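Local coordinates for protein endoglucanase (Clostridium thermocellum, PDB 2E4T) that hydrolyses internal beta-1,4-glucosidic bonds of cellulose and probably of xyloglucan, through its family 44 glycoside hydrolase domain, at residues A236-L241 with L280-Y285. Residues are numbered along the deposited sequence; the frame is centred on the assembly and turned at random.
Sequences AAYETL and LDVHWY
Tyr238 and Val282 carry the nearest pair of CA atoms across the contact, 8.1 Å apart, where helix segment 236-240 passes strand segment 280-284 at an axis distance of 9.9 Å with their directions 138° apart. Tyr238 bridges this gap: its CG stands anti to the carbonyl carbon (chi1 -59°) and the ring extends from the helix to the strand backbone. There the phenol donates a hydrogen bond, Tyr238 OH to His283 O at 2.7 Å; the hydroxyl sits above the carbonyl plane, 56° out of it, so the approach misses the lone-pair direction.

Val282 lies over one face of the ring. Its CG1 lies 4.2 Å from the Tyr238 ring centroid, a CH-pi contact offset toward the rim, while Val282 CG2 reaches the hydroxyl. Trp284 adds the edge of its indole, with CE3 3.4 Å from Tyr238 OH. Every touching residue is buried, and the phenol gives the carbonyl of buried His283 a polar partner. Leu232 and Ile258 also pack against Tyr238, while Ile357 of the neighbouring strand touches Val282 and Trp284.

The short helix 235-240 follows strand 226-232 and is followed, after the short helix 247-250, by helix 257-272, which leads into the adjacent parallel strand 279-284: a beta-alpha-beta crossover of the TIM-like barrel, here tied across by one tyrosine.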
ATOM      1  N   ALA A 236      -5.478  15.725  -3.748  1.00  5.86           N
ATOM      2  CA  ALA A 236      -6.337  16.471  -4.678  1.00  6.15           C
ATOM      3  C   ALA A 236      -7.194  15.542  -5.550  1.00  5.56           C
ATOM      4  O   ALA A 236      -8.292  15.922  -5.967  1.00  6.39           O
ATOM      5  CB  ALA A 236      -5.519  17.422  -5.553  1.00  7.52           C
ATOM      6  N   ALA A 237      -6.696  14.341  -5.845  1.00  5.56           N
ATOM      7  CA  ALA A 237      -7.525  13.359  -6.525  1.00  5.38           C
ATOM      8  C   ALA A 237      -8.620  12.792  -5.611  1.00  5.22           C
ATOM      9  O   ALA A 237      -9.750  12.552  -6.052  1.00  5.75           O
ATOM     10  CB  ALA A 237      -6.681  12.242  -7.129  1.00  5.92           C
ATOM     11  N   TYR A 238      -8.274  12.555  -4.324  1.00  5.38           N
ATOM     12  CA  TYR A 238      -9.309  12.139  -3.361  1.00  5.46           C
ATOM     13  C   TYR A 238     -10.441  13.170  -3.333  1.00  5.28           C
ATOM     14  O   TYR A 238     -11.621  12.820  -3.187  1.00  5.82           O
ATOM     15  CB  TYR A 238      -8.788  12.065  -1.916  1.00  5.70           C
ATOM     16  CG  TYR A 238      -7.631  11.155  -1.575  1.00  5.12           C
ATOM     17  CD1 TYR A 238      -6.793  10.530  -2.500  1.00  5.54           C
ATOM     18  CD2 TYR A 238      -7.314  11.017  -0.209  1.00  6.28           C
ATOM     19  CE1 TYR A 238      -5.661   9.855  -2.089  1.00  5.57           C
ATOM     20  CE2 TYR A 238      -6.199  10.317   0.203  1.00  6.88           C
ATOM     21  CZ  TYR A 238      -5.348   9.737  -0.713  1.00  5.90           C
ATOM     22  OH  TYR A 238      -4.231   9.108  -0.256  1.00  6.69           O
ATOM     23  N   GLU A 239     -10.061  14.459  -3.393  1.00  5.49           N
ATOM     24  CA  GLU A 239     -11.074  15.486  -3.167  1.00  5.83           C
ATOM     25  C   GLU A 239     -11.936  15.748  -4.401  1.00  5.65           C
ATOM     26  O   GLU A 239     -13.169  15.801  -4.304  1.00  6.44           O
ATOM     27  CB  GLU A 239     -10.438  16.795  -2.662  1.00  6.37           C
ATOM     28  CG  GLU A 239     -11.504  17.697  -2.074  1.00  8.11           C
ATOM     29  CD  GLU A 239     -11.049  19.050  -1.629  1.00  8.61           C
ATOM     30  OE1 GLU A 239      -9.862  19.354  -1.610  1.00  8.88           O
ATOM     31  OE2 GLU A 239     -11.954  19.862  -1.252  1.00 12.81           O
ATOM     32  N   THR A 240     -11.311  15.921  -5.564  1.00  5.95           N
ATOM     33  CA  THR A 240     -12.007  16.408  -6.759  1.00  6.43           C
ATOM     34  C   THR A 240     -11.580  15.654  -8.030  1.00  5.91           C
ATOM     35  O   THR A 240     -11.900  16.122  -9.147  1.00  6.33           O
ATOM     36  CB  THR A 240     -11.711  17.911  -6.996  1.00  6.87           C
ATOM     37  OG1 THR A 240     -10.321  18.034  -7.316  1.00  7.16           O
ATOM     38  CG2 THR A 240     -12.089  18.768  -5.800  1.00  7.98           C
ATOM     39  N   LEU A 241     -10.882  14.521  -7.898  1.00  5.76           N
ATOM     40  CA  LEU A 241     -10.364  13.817  -9.071  1.00  5.52           C
ATOM     41  C   LEU A 241      -9.544  14.801  -9.920  1.00  5.91           C
ATOM     42  O   LEU A 241      -9.585  14.833 -11.138  1.00  6.35           O
ATOM     43  CB  LEU A 241     -11.463  13.083  -9.824  1.00  5.89           C
ATOM     44  CG  LEU A 241     -10.986  12.013 -10.827  1.00  5.99           C
ATOM     45  CD1 LEU A 241     -10.317  10.837 -10.106  1.00  6.43           C
ATOM     46  CD2 LEU A 241     -12.184  11.510 -11.639  1.00  6.77           C
ATOM     47  N   LEU A 280     -11.065   0.012  -1.549  1.00  4.81           N
ATOM     48  CA  LEU A 280     -10.764   1.411  -1.858  1.00  5.03           C
ATOM     49  C   LEU A 280      -9.248   1.576  -1.744  1.00  5.05           C
ATOM     50  O   LEU A 280      -8.678   1.277  -0.704  1.00  5.98           O
ATOM     51  CB  LEU A 280     -11.496   2.317  -0.865  1.00  4.88           C
ATOM     52  CG  LEU A 280     -11.267   3.805  -1.089  1.00  5.77           C
ATOM     53  CD1 LEU A 280     -11.957   4.274  -2.372  1.00  7.67           C
ATOM     54  CD2 LEU A 280     -11.797   4.611   0.101  1.00  6.47           C
ATOM     55  N   ASP A 281      -8.633   2.036  -2.840  1.00  5.32           N
ATOM     56  CA  ASP A 281      -7.164   1.992  -3.016  1.00  5.57           C
ATOM     57  C   ASP A 281      -6.671   3.394  -3.301  1.00  4.81           C
ATOM     58  O   ASP A 281      -7.127   4.036  -4.287  1.00  5.66           O
ATOM     59  CB  ASP A 281      -6.945   1.084  -4.289  1.00  6.61           C
ATOM     60  CG  ASP A 281      -5.537   1.001  -4.771  1.00  6.48           C
ATOM     61  OD1 ASP A 281      -4.725   1.897  -4.431  1.00  7.44           O
ATOM     62  OD2 ASP A 281      -5.248  -0.007  -5.472  1.00  7.97           O
ATOM     63  N   VAL A 282      -5.792   3.906  -2.437  1.00  4.86           N
ATOM     64  CA  VAL A 282      -5.244   5.228  -2.630  1.00  4.80           C
ATOM     65  C   VAL A 282      -3.709   5.180  -2.417  1.00  4.55           C
ATOM     66  O   VAL A 282      -3.162   4.267  -1.784  1.00  4.98           O
ATOM     67  CB  VAL A 282      -5.861   6.289  -1.689  1.00  5.98           C
ATOM     68  CG1 VAL A 282      -7.356   6.452  -1.959  1.00  7.08           C
ATOM     69  CG2 VAL A 282      -5.596   5.924  -0.203  1.00  7.68           C
ATOM     70  N   HIS A 283      -3.060   6.220  -2.962  1.00  4.84           N
ATOM     71  CA  HIS A 283      -1.636   6.457  -2.753  1.00  5.14           C
ATOM     72  C   HIS A 283      -1.511   7.645  -1.808  1.00  4.98           C
ATOM     73  O   HIS A 283      -2.229   8.645  -1.949  1.00  5.45           O
ATOM     74  CB  HIS A 283      -0.942   6.785  -4.063  1.00  5.09           C
ATOM     75  CG  HIS A 283      -1.055   5.685  -5.059  1.00  5.17           C
ATOM     76  ND1 HIS A 283      -1.516   4.410  -4.878  1.00  6.56           N
ATOM     77  CD2 HIS A 283      -0.703   5.763  -6.386  1.00  4.34           C
ATOM     78  CE1 HIS A 283      -1.417   3.751  -6.061  1.00  4.90           C
ATOM     79  NE2 HIS A 283      -0.940   4.572  -6.988  1.00  7.29           N
ATOM     80  N   TRP A 284      -0.577   7.539  -0.836  1.00  5.39           N
ATOM     81  CA  TRP A 284      -0.405   8.571   0.173  1.00  5.33           C
ATOM     82  C   TRP A 284       1.098   8.806   0.364  1.00  5.23           C
ATOM     83  O   TRP A 284       1.768   8.092   1.107  1.00  6.39           O
ATOM     84  CB  TRP A 284      -1.068   8.182   1.523  1.00  6.11           C
ATOM     85  CG  TRP A 284      -0.921   9.169   2.603  1.00  6.51           C
ATOM     86  CD1 TRP A 284      -0.023   9.125   3.653  1.00  7.15           C
ATOM     87  CD2 TRP A 284      -1.709  10.379   2.814  1.00  6.74           C
ATOM     88  NE1 TRP A 284      -0.237  10.220   4.504  1.00  7.77           N
ATOM     89  CE2 TRP A 284      -1.264  10.982   4.023  1.00  7.28           C
ATOM     90  CE3 TRP A 284      -2.767  10.972   2.137  1.00  7.39           C
ATOM     91  CZ2 TRP A 284      -1.846  12.165   4.532  1.00  8.17           C
ATOM     92  CZ3 TRP A 284      -3.338  12.153   2.666  1.00  8.72           C
ATOM     93  CH2 TRP A 284      -2.849  12.710   3.855  1.00  8.75           C
ATOM     94  N   TYR A 285       1.604   9.824  -0.343  1.00  5.40           N
ATOM     95  CA  TYR A 285       2.955  10.315  -0.109  1.00  5.78           C
ATOM     96  C   TYR A 285       2.793  11.518   0.773  1.00  5.40           C
ATOM     97  O   TYR A 285       2.182  12.514   0.372  1.00  6.43           O
ATOM     98  CB  TYR A 285       3.657  10.668  -1.417  1.00  5.86           C
ATOM     99  CG  TYR A 285       3.953   9.431  -2.245  1.00  5.74           C
ATOM    100  CD1 TYR A 285       5.077   8.669  -1.993  1.00  5.76           C
ATOM    101  CD2 TYR A 285       3.120   9.047  -3.288  1.00  6.21           C
ATOM    102  CE1 TYR A 285       5.361   7.547  -2.764  1.00  6.26           C
ATOM    103  CE2 TYR A 285       3.383   7.952  -4.072  1.00  5.95           C
ATOM    104  CZ  TYR A 285       4.540   7.192  -3.829  1.00  5.40           C
ATOM    105  OH  TYR A 285       4.922   6.156  -4.617  1.00  6.18           O
TER